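PDB 6SEI: structure-specific endonuclease subunit SLX4, which probably serves as the regulatory subunit of the SLX1-SLX4 endonuclease that cuts branched DNA during repair and recombination, this chain being its C-terminal part. Local coordinates for residues Gly63-Arg67 against Val68-Gly72; Tyr22-Gln25 against Ala26-Ala30; Glu73-Pro76 against Gly77-Lys80. All blocks are in the same frame, centred on the assembly; numbering follows the deposited sequence.

How the contacts relate
The three contacts follow one another along the chain: contact 2 lies within helix 12-29, contact 1 at the C-terminal end of helix 53-67, and contact 3 at the start of helix 76-85, reached through the loop that contact 1 begins. All belong to the largely helical Slx4 endonuclease family region. Contacts 1 and 2 have centres about 10 Å apart and are joined by Arg67 NH2, which bonds to Thr29 OG1 and Ala26 O of helix 12-29. Contact 3 is centred about 14 Å from each of the others; there Val74 packs against Leu65 and Ile23. One helix end is thus tied to helix 12-29 by polar bonds, while Val74 of the following loop adds apolar contacts.

Contact 1: Gly63-Arg67 against Val68-Gly72; sequences GQLDR and VGYDG. With CA (calcium ion), chain H.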
ATOM      1  N   GLY B  63      25.823  21.272 -44.955  1.00 29.89           N
ATOM      2  CA  GLY B  63      26.436  20.226 -45.753  1.00 28.05           C
ATOM      3  C   GLY B  63      26.531  18.879 -45.074  1.00 26.10           C
ATOM      4  O   GLY B  63      26.765  17.874 -45.759  1.00 25.96           O
ATOM      5  N   GLN B  64      26.340  18.804 -43.756  1.00 24.69           N
ATOM      6  CA  GLN B  64      26.583  17.557 -43.037  1.00 23.84           C
ATOM      7  C   GLN B  64      25.501  16.524 -43.322  1.00 23.14           C
ATOM      8  O   GLN B  64      25.802  15.367 -43.641  1.00 22.99           O
ATOM      9  CB  GLN B  64      26.678  17.836 -41.541  1.00 24.07           C
ATOM     10  CG  GLN B  64      28.091  17.915 -41.030  1.00 24.18           C
ATOM     11  CD  GLN B  64      29.022  18.654 -41.968  1.00 23.96           C
ATOM     12  OE1 GLN B  64      29.878  18.048 -42.620  1.00 23.15           O
ATOM     13  NE2 GLN B  64      28.862  19.972 -42.042  1.00 24.36           N
ATOM     14  N   LEU B  65      24.229  16.914 -43.188  1.00 22.67           N
ATOM     15  CA  LEU B  65      23.142  15.987 -43.484  1.00 22.50           C
ATOM     16  C   LEU B  65      23.189  15.547 -44.939  1.00 22.19           C
ATOM     17  O   LEU B  65      22.970  14.370 -45.248  1.00 22.01           O
ATOM     18  CB  LEU B  65      21.796  16.637 -43.159  1.00 23.28           C
ATOM     19  CG  LEU B  65      21.568  17.012 -41.693  1.00 23.48           C
ATOM     20  CD1 LEU B  65      20.333  17.881 -41.539  1.00 19.24           C
ATOM     21  CD2 LEU B  65      21.458  15.761 -40.837  1.00 23.44           C
ATOM     22  N   ASP B  66      23.480  16.484 -45.845  1.00 22.39           N
ATOM     23  CA  ASP B  66      23.645  16.144 -47.255  1.00 22.34           C
ATOM     24  C   ASP B  66      24.794  15.165 -47.450  1.00 22.18           C
ATOM     25  O   ASP B  66      24.731  14.282 -48.314  1.00 22.18           O
ATOM     26  CB  ASP B  66      23.881  17.422 -48.061  1.00 22.29           C
ATOM     27  CG  ASP B  66      23.697  17.221 -49.550  1.00 22.24           C
ATOM     28  OD1 ASP B  66      23.049  16.230 -49.947  1.00 22.12           O
ATOM     29  OD2 ASP B  66      24.207  18.061 -50.322  1.00 22.30           O
ATOM     30  N   ARG B  67      25.854  15.307 -46.654  1.00 22.15           N
ATOM     31  CA  ARG B  67      27.001  14.413 -46.762  1.00 22.28           C
ATOM     32  C   ARG B  67      26.607  12.970 -46.472  1.00 22.78           C
ATOM     33  O   ARG B  67      26.979  12.051 -47.210  1.00 22.90           O
ATOM     34  CB  ARG B  67      28.102  14.873 -45.804  1.00 21.60           C
ATOM     35  CG  ARG B  67      29.458  14.264 -46.065  1.00 21.19           C
ATOM     36  CD  ARG B  67      30.418  14.609 -44.945  1.00 20.92           C
ATOM     37  NE  ARG B  67      30.255  13.737 -43.783  1.00 20.86           N
ATOM     38  CZ  ARG B  67      29.926  14.164 -42.567  1.00 21.12           C
ATOM     39  NH1 ARG B  67      29.717  15.456 -42.350  1.00 21.24           N
ATOM     40  NH2 ARG B  67      29.804  13.299 -41.569  1.00 21.09           N
ATOM     41  N   VAL B  68      25.841  12.755 -45.402  1.00 29.78           N
ATOM     42  CA  VAL B  68      25.471  11.413 -44.972  1.00 29.68           C
ATOM     43  C   VAL B  68      24.143  11.001 -45.594  1.00 31.81           C
ATOM     44  O   VAL B  68      23.468  10.091 -45.099  1.00 31.59           O
ATOM     45  CB  VAL B  68      25.415  11.325 -43.435  1.00 28.28           C
ATOM     46  CG1 VAL B  68      26.788  11.614 -42.841  1.00 27.65           C
ATOM     47  CG2 VAL B  68      24.377  12.286 -42.880  1.00 28.30           C
ATOM     48  N   GLY B  69      23.753  11.668 -46.676  1.00 34.42           N
ATOM     49  CA  GLY B  69      22.652  11.202 -47.495  1.00 37.03           C
ATOM     50  C   GLY B  69      21.268  11.662 -47.100  1.00 39.49           C
ATOM     51  O   GLY B  69      20.292  10.972 -47.419  1.00 40.09           O
ATOM     52  N   TYR B  70      21.138  12.805 -46.433  1.00 41.04           N
ATOM     53  CA  TYR B  70      19.835  13.338 -46.043  1.00 42.85           C
ATOM     54  C   TYR B  70      19.662  14.719 -46.667  1.00 46.91           C
ATOM     55  O   TYR B  70      20.263  15.697 -46.212  1.00 46.15           O
ATOM     56  CB  TYR B  70      19.690  13.394 -44.524  1.00 40.56           C
ATOM     57  CG  TYR B  70      18.384  14.003 -44.067  1.00 39.20           C
ATOM     58  CD1 TYR B  70      17.178  13.347 -44.278  1.00 38.60           C
ATOM     59  CD2 TYR B  70      18.355  15.236 -43.433  1.00 38.36           C
ATOM     60  CE1 TYR B  70      15.982  13.903 -43.865  1.00 38.26           C
ATOM     61  CE2 TYR B  70      17.166  15.801 -43.018  1.00 37.97           C
ATOM     62  CZ  TYR B  70      15.981  15.132 -43.236  1.00 37.69           C
ATOM     63  OH  TYR B  70      14.794  15.696 -42.821  1.00 37.21           O
ATOM     64  N   ASP B  71      18.845  14.790 -47.716  1.00 51.86           N
ATOM     65  CA  ASP B  71      18.421  16.065 -48.278  1.00 53.88           C
ATOM     66  C   ASP B  71      17.243  16.585 -47.466  1.00 53.99           C
ATOM     67  O   ASP B  71      16.229  15.894 -47.323  1.00 55.15           O
ATOM     68  CB  ASP B  71      18.037  15.903 -49.746  1.00 55.15           C
ATOM     69  CG  ASP B  71      19.019  15.043 -50.512  1.00 55.06           C
ATOM     70  OD1 ASP B  71      20.170  14.904 -50.050  1.00 54.27           O
ATOM     71  OD2 ASP B  71      18.642  14.506 -51.575  1.00 55.92           O
ATOM     72  N   GLY B  72      17.380  17.782 -46.931  1.00 53.76           N
ATOM     73  CA  GLY B  72      16.381  18.366 -46.056  1.00 52.83           C
ATOM     74  C   GLY B  72      17.053  19.118 -44.925  1.00 51.34           C
ATOM     75  O   GLY B  72      18.223  18.910 -44.605  1.00 51.09           O
TER
HETATM   76 CA    CA H1001      21.747  15.045 -51.844  1.00 28.46          CA
HETATM   77  O   HOH W   1      22.260  17.286 -52.295  1.00 44.21           O
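A calcium ion joins the carboxylates of Asp66 and Asp71 across the end of helix 53-67, where a Schellman motif closes the helix. Asp66 OD1 binds calcium at 2.6 Å and Asp71 OD1 at 2.4 Å, with a water as a further ligand. The two carboxylate planes stand 81° apart, and the ion would offset the repulsion between the neighbouring oxygens. Asp66 turns its CG anti to the backbone N (chi1 -165°), while Asp71 keeps its CG beside its own N, and the two carboxylates converge on the ion.

The motif itself is made by the backbone. Tyr70 N donates to Leu65 O at 2.7 Å from above the carbonyl plane, and a weak bond runs from Gly69 N to Asp66 O. Gly69 is the C-prime residue; its positive phi of 88° would press a CB against the preceding carbonyl oxygen. Val68 N still makes a helical bond to Gln64 O.

On the apolar side, Leu65 and Tyr70 lie alongside each other, pointing the same way, and Leu65 CB meets the ring edge at Tyr70 CD2, 3.7 Å away. Leu65 CD1 lies 3.8 Å from the same Tyr70 CD2 and also packs on Val74. An alanine here would lose that methyl and probably open a gap between Tyr70 and Val74. The tyrosine ring also meets that of Tyr22.

Arg67 sends its guanidinium to Thr29 and Ala26 of helix 12-29. Over one face of that group sits a methyl of the next residue, with Val68 CG1 3.7 Å from Arg67 NH2.

Contact 2: Tyr22-Gln25 against Ala26-Ala30; sequences YITQ and AVVTA
The last turns of helix 12-29 carry this contact, with Gln25 and Thr29 meeting one turn apart near the C-terminal end. Gln25 O accepts two bonds: the helical one from Thr29 N at 3.0 Å and a second from Thr29 OG1 at 2.7 Å. The two donors reach the oxygen from opposite faces of its carbonyl plane. Thr29 can make the second bond because chi1 of 66° sets OG1 between its own N and carbonyl carbon, curled back over the preceding turn. The methyl of the same residue lies against the bent glutamine chain, with Thr29 CG2 3.9 Å from Gln25 CG.

Upstream, the i to i+4 ladder is regular: Ala26 N bonds to Tyr22 O, Val27 N to Ile23 O and Val28 N to Thr24 O. Thr24 and Val28 run side by side in the same direction, and their CG2 methyls touch at 4.1 Å. Thr24 OG1 is directed elsewhere, to Phe20 O and Trp82 NE1. On the buried face, Ile23 CG2 and Val27 CG2 approach only to 4.4 Å; Ile23 also packs on Leu60 of helix 53-67, and Val27 on His42 and Met45 of helix 41-46.

Thr29 OG1 also receives a bond from Arg67 NH2. Giving its hydrogen to Gln25 O leaves the hydroxyl oxygen to act as acceptor, and the nearby positive charge would probably strengthen it as a donor.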
ATOM      1  N   TYR B  22      20.361   9.849 -39.157  1.00 31.21           N
ATOM      2  CA  TYR B  22      21.132  10.721 -40.037  1.00 29.01           C
ATOM      3  C   TYR B  22      21.929  11.747 -39.240  1.00 27.28           C
ATOM      4  O   TYR B  22      23.063  12.075 -39.604  1.00 25.93           O
ATOM      5  CB  TYR B  22      20.208  11.426 -41.028  1.00 29.12           C
ATOM      6  CG  TYR B  22      19.812  10.589 -42.223  1.00 30.38           C
ATOM      7  CD1 TYR B  22      20.765  10.127 -43.120  1.00 29.82           C
ATOM      8  CD2 TYR B  22      18.482  10.271 -42.457  1.00 32.53           C
ATOM      9  CE1 TYR B  22      20.403   9.363 -44.215  1.00 27.81           C
ATOM     10  CE2 TYR B  22      18.110   9.510 -43.548  1.00 33.92           C
ATOM     11  CZ  TYR B  22      19.072   9.059 -44.424  1.00 33.00           C
ATOM     12  OH  TYR B  22      18.699   8.300 -45.509  1.00 34.22           O
ATOM     13  N   ILE B  23      21.348  12.276 -38.160  1.00 27.73           N
ATOM     14  CA  ILE B  23      22.079  13.223 -37.325  1.00 27.01           C
ATOM     15  C   ILE B  23      23.234  12.526 -36.620  1.00 27.74           C
ATOM     16  O   ILE B  23      24.354  13.051 -36.562  1.00 27.05           O
ATOM     17  CB  ILE B  23      21.134  13.898 -36.314  1.00 27.08           C
ATOM     18  CG1 ILE B  23      19.982  14.600 -37.029  1.00 27.53           C
ATOM     19  CG2 ILE B  23      21.898  14.887 -35.449  1.00 25.55           C
ATOM     20  CD1 ILE B  23      18.901  15.069 -36.092  1.00 23.36           C
ATOM     21  N   THR B  24      22.981  11.338 -36.069  1.00 29.22           N
ATOM     22  CA  THR B  24      24.038  10.584 -35.404  1.00 29.24           C
ATOM     23  C   THR B  24      25.204  10.337 -36.350  1.00 28.82           C
ATOM     24  O   THR B  24      26.353  10.670 -36.037  1.00 28.07           O
ATOM     25  CB  THR B  24      23.482   9.262 -34.874  1.00 30.93           C
ATOM     26  OG1 THR B  24      22.329   9.527 -34.064  1.00 31.86           O
ATOM     27  CG2 THR B  24      24.527   8.531 -34.038  1.00 31.05           C
ATOM     28  N   GLN B  25      24.923   9.777 -37.530  1.00 29.66           N
ATOM     29  CA  GLN B  25      25.992   9.485 -38.478  1.00 29.70           C
ATOM     30  C   GLN B  25      26.722  10.755 -38.898  1.00 27.60           C
ATOM     31  O   GLN B  25      27.948  10.748 -39.057  1.00 27.29           O
ATOM     32  CB  GLN B  25      25.430   8.758 -39.696  1.00 31.92           C
ATOM     33  CG  GLN B  25      26.386   7.743 -40.298  1.00 33.87           C
ATOM     34  CD  GLN B  25      26.360   6.403 -39.570  1.00 36.68           C
ATOM     35  OE1 GLN B  25      26.681   6.315 -38.380  1.00 37.05           O
ATOM     36  NE2 GLN B  25      25.972   5.351 -40.286  1.00 38.83           N
ATOM     37  N   ALA B  26      25.992  11.860 -39.061  1.00 26.41           N
ATOM     38  CA  ALA B  26      26.632  13.119 -39.429  1.00 24.81           C
ATOM     39  C   ALA B  26      27.638  13.553 -38.368  1.00 25.12           C
ATOM     40  O   ALA B  26      28.787  13.886 -38.683  1.00 25.14           O
ATOM     41  CB  ALA B  26      25.573  14.202 -39.652  1.00 23.75           C
ATOM     42  N   VAL B  27      27.219  13.547 -37.100  1.00 25.59           N
ATOM     43  CA  VAL B  27      28.111  13.922 -36.006  1.00 25.00           C
ATOM     44  C   VAL B  27      29.268  12.934 -35.897  1.00 25.84           C
ATOM     45  O   VAL B  27      30.437  13.323 -35.817  1.00 25.73           O
ATOM     46  CB  VAL B  27      27.324  14.007 -34.684  1.00 24.80           C
ATOM     47  CG1 VAL B  27      28.250  14.331 -33.524  1.00 24.22           C
ATOM     48  CG2 VAL B  27      26.204  15.031 -34.786  1.00 24.00           C
ATOM     49  N   VAL B  28      28.952  11.638 -35.917  1.00 26.88           N
ATOM     50  CA  VAL B  28      29.913  10.611 -35.530  1.00 20.22           C
ATOM     51  C   VAL B  28      31.027  10.453 -36.563  1.00 23.33           C
ATOM     52  O   VAL B  28      32.188  10.214 -36.202  1.00 20.17           O
ATOM     53  CB  VAL B  28      29.159   9.289 -35.284  1.00 21.90           C
ATOM     54  CG1 VAL B  28      30.054   8.088 -35.504  1.00 26.23           C
ATOM     55  CG2 VAL B  28      28.581   9.271 -33.882  1.00 22.60           C
ATOM     56  N   THR B  29      30.711  10.592 -37.850  1.00 22.68           N
ATOM     57  CA  THR B  29      31.662  10.294 -38.914  1.00 22.08           C
ATOM     58  C   THR B  29      32.449  11.511 -39.386  1.00 20.27           C
ATOM     59  O   THR B  29      33.284  11.378 -40.287  1.00 20.08           O
ATOM     60  CB  THR B  29      30.940   9.658 -40.106  1.00 19.99           C
ATOM     61  OG1 THR B  29      30.043  10.610 -40.688  1.00 19.26           O
ATOM     62  CG2 THR B  29      30.157   8.433 -39.664  1.00 21.51           C
ATOM     63  N   ALA B  30      32.209  12.686 -38.816  1.00 16.97           N
ATOM     64  CA  ALA B  30      33.019  13.838 -39.164  1.00 17.28           C
ATOM     65  C   ALA B  30      34.454  13.624 -38.684  1.00 17.39           C
ATOM     66  O   ALA B  30      34.684  12.936 -37.684  1.00 16.98           O
ATOM     67  CB  ALA B  30      32.441  15.108 -38.546  1.00 15.72           C
TER

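Contact 3: Glu73-Pro76 against Gly77-Lys80; sequences EVAP and GDVK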
ATOM      1  N   GLU B  73      16.293  20.011 -44.306  1.00 49.82           N
ATOM      2  CA  GLU B  73      16.807  20.861 -43.244  1.00 47.11           C
ATOM      3  C   GLU B  73      16.335  20.354 -41.889  1.00 43.40           C
ATOM      4  O   GLU B  73      15.217  19.845 -41.756  1.00 42.50           O
ATOM      5  CB  GLU B  73      16.366  22.312 -43.449  1.00 48.45           C
ATOM      6  CG  GLU B  73      17.076  23.011 -44.603  1.00 49.29           C
ATOM      7  CD  GLU B  73      17.678  24.343 -44.195  1.00 49.40           C
ATOM      8  OE1 GLU B  73      16.927  25.203 -43.685  1.00 49.54           O
ATOM      9  OE2 GLU B  73      18.905  24.523 -44.377  1.00 49.10           O
ATOM     10  N   VAL B  74      17.196  20.487 -40.889  1.00 40.78           N
ATOM     11  CA  VAL B  74      16.893  20.069 -39.527  1.00 38.77           C
ATOM     12  C   VAL B  74      16.501  21.300 -38.720  1.00 37.67           C
ATOM     13  O   VAL B  74      17.063  22.388 -38.905  1.00 38.04           O
ATOM     14  CB  VAL B  74      18.086  19.315 -38.898  1.00 37.75           C
ATOM     15  CG1 VAL B  74      19.136  20.271 -38.341  1.00 37.45           C
ATOM     16  CG2 VAL B  74      17.608  18.346 -37.827  1.00 37.15           C
ATOM     17  N   ALA B  75      15.504  21.141 -37.854  1.00 36.39           N
ATOM     18  CA  ALA B  75      15.067  22.255 -37.028  1.00 35.57           C
ATOM     19  C   ALA B  75      15.708  22.170 -35.652  1.00 34.09           C
ATOM     20  O   ALA B  75      15.908  21.064 -35.131  1.00 33.65           O
ATOM     21  CB  ALA B  75      13.545  22.260 -36.881  1.00 35.70           C
ATOM     22  N   PRO B  76      16.048  23.311 -35.044  1.00 33.17           N
ATOM     23  CA  PRO B  76      16.761  23.263 -33.755  1.00 31.98           C
ATOM     24  C   PRO B  76      16.037  22.459 -32.690  1.00 31.16           C
ATOM     25  O   PRO B  76      16.694  21.825 -31.855  1.00 30.46           O
ATOM     26  CB  PRO B  76      16.893  24.745 -33.363  1.00 32.26           C
ATOM     27  CG  PRO B  76      15.977  25.496 -34.287  1.00 33.04           C
ATOM     28  CD  PRO B  76      15.876  24.688 -35.535  1.00 33.42           C
ATOM     29  N   GLY B  77      14.703  22.450 -32.704  1.00 31.37           N
ATOM     30  CA  GLY B  77      13.974  21.621 -31.760  1.00 26.26           C
ATOM     31  C   GLY B  77      14.161  20.140 -32.023  1.00 32.28           C
ATOM     32  O   GLY B  77      14.238  19.339 -31.088  1.00 31.27           O
ATOM     33  N   ASP B  78      14.234  19.755 -33.300  1.00 33.10           N
ATOM     34  CA  ASP B  78      14.542  18.370 -33.636  1.00 32.97           C
ATOM     35  C   ASP B  78      15.940  17.995 -33.162  1.00 32.53           C
ATOM     36  O   ASP B  78      16.156  16.894 -32.644  1.00 30.63           O
ATOM     37  CB  ASP B  78      14.406  18.156 -35.143  1.00 32.91           C
ATOM     38  CG  ASP B  78      12.959  18.032 -35.586  1.00 32.70           C
ATOM     39  OD1 ASP B  78      12.137  17.499 -34.806  1.00 32.02           O
ATOM     40  OD2 ASP B  78      12.646  18.468 -36.714  1.00 33.05           O
ATOM     41  N   VAL B  79      16.903  18.905 -33.330  1.00 33.79           N
ATOM     42  CA  VAL B  79      18.243  18.695 -32.792  1.00 32.94           C
ATOM     43  C   VAL B  79      18.208  18.663 -31.270  1.00 32.46           C
ATOM     44  O   VAL B  79      18.994  17.950 -30.637  1.00 23.33           O
ATOM     45  CB  VAL B  79      19.197  19.785 -33.326  1.00 32.80           C
ATOM     46  CG1 VAL B  79      20.578  19.654 -32.714  1.00 24.28           C
ATOM     47  CG2 VAL B  79      19.279  19.711 -34.837  1.00 25.32           C
ATOM     48  N   LYS B  80      17.293  19.417 -30.657  1.00 32.46           N
ATOM     49  CA  LYS B  80      17.153  19.372 -29.204  1.00 31.48           C
ATOM     50  C   LYS B  80      16.581  18.035 -28.751  1.00 30.00           C
ATOM     51  O   LYS B  80      17.074  17.432 -27.791  1.00 29.30           O
ATOM     52  CB  LYS B  80      16.274  20.526 -28.716  1.00 32.22           C
ATOM     53  CG  LYS B  80      16.195  20.615 -27.201  1.00 32.01           C
ATOM     54  CD  LYS B  80      15.091  21.544 -26.729  1.00 32.25           C
ATOM     55  CE  LYS B  80      14.795  21.316 -25.251  1.00 31.62           C
ATOM     56  NZ  LYS B  80      13.440  21.786 -24.860  1.00 31.78           N
TER
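Val74 and Val79 cross at about a right angle over the first turn of helix 76-85, and their methyls close the junction between loop and helix. Val79 CG2 fits against both branches of Val74, 3.6 Å from Val74 CG1 and 3.7 Å from Val74 CG2. In Val74, chi1 of 82° puts CG1 between the backbone N and carbonyl carbon, leaving CG2 anti to the N; both methyls can then bear on the one partner methyl. The pair is buried, with Val79 also packing on Leu56 of helix 53-67.

The side chains of Val74 and Asp78 instead run antiparallel alongside each other, with 4.2 Å between Val74 CG2 and Asp78 CB. The carboxylate of Asp78 turns back toward the N-cap residue, Ala75, and Asp78 OD2 lies beside the methyl, 3.9 Å from Ala75 CB.

Ala75 O opens the helical ladder by accepting from Val79 N at 3.0 Å, in a nearly straight bond (N-H...O 162°). Next along, Lys80 N donates to Pro76 O at 2.8 Å, more bent at 138°. Pro76 occupies the first helical turn, where its lack of an N-H costs no helical bond, and its ring packs on Thr57 and Trp92. The lysine chain runs out extended, and Lys80 NZ bonds to the backbone of the chain of another protein.

The alanine at the N-cap has no side-chain oxygen to receive a first-turn N-H, and the negative charge of Asp78 near this end would probably be favourable to the helix dipole.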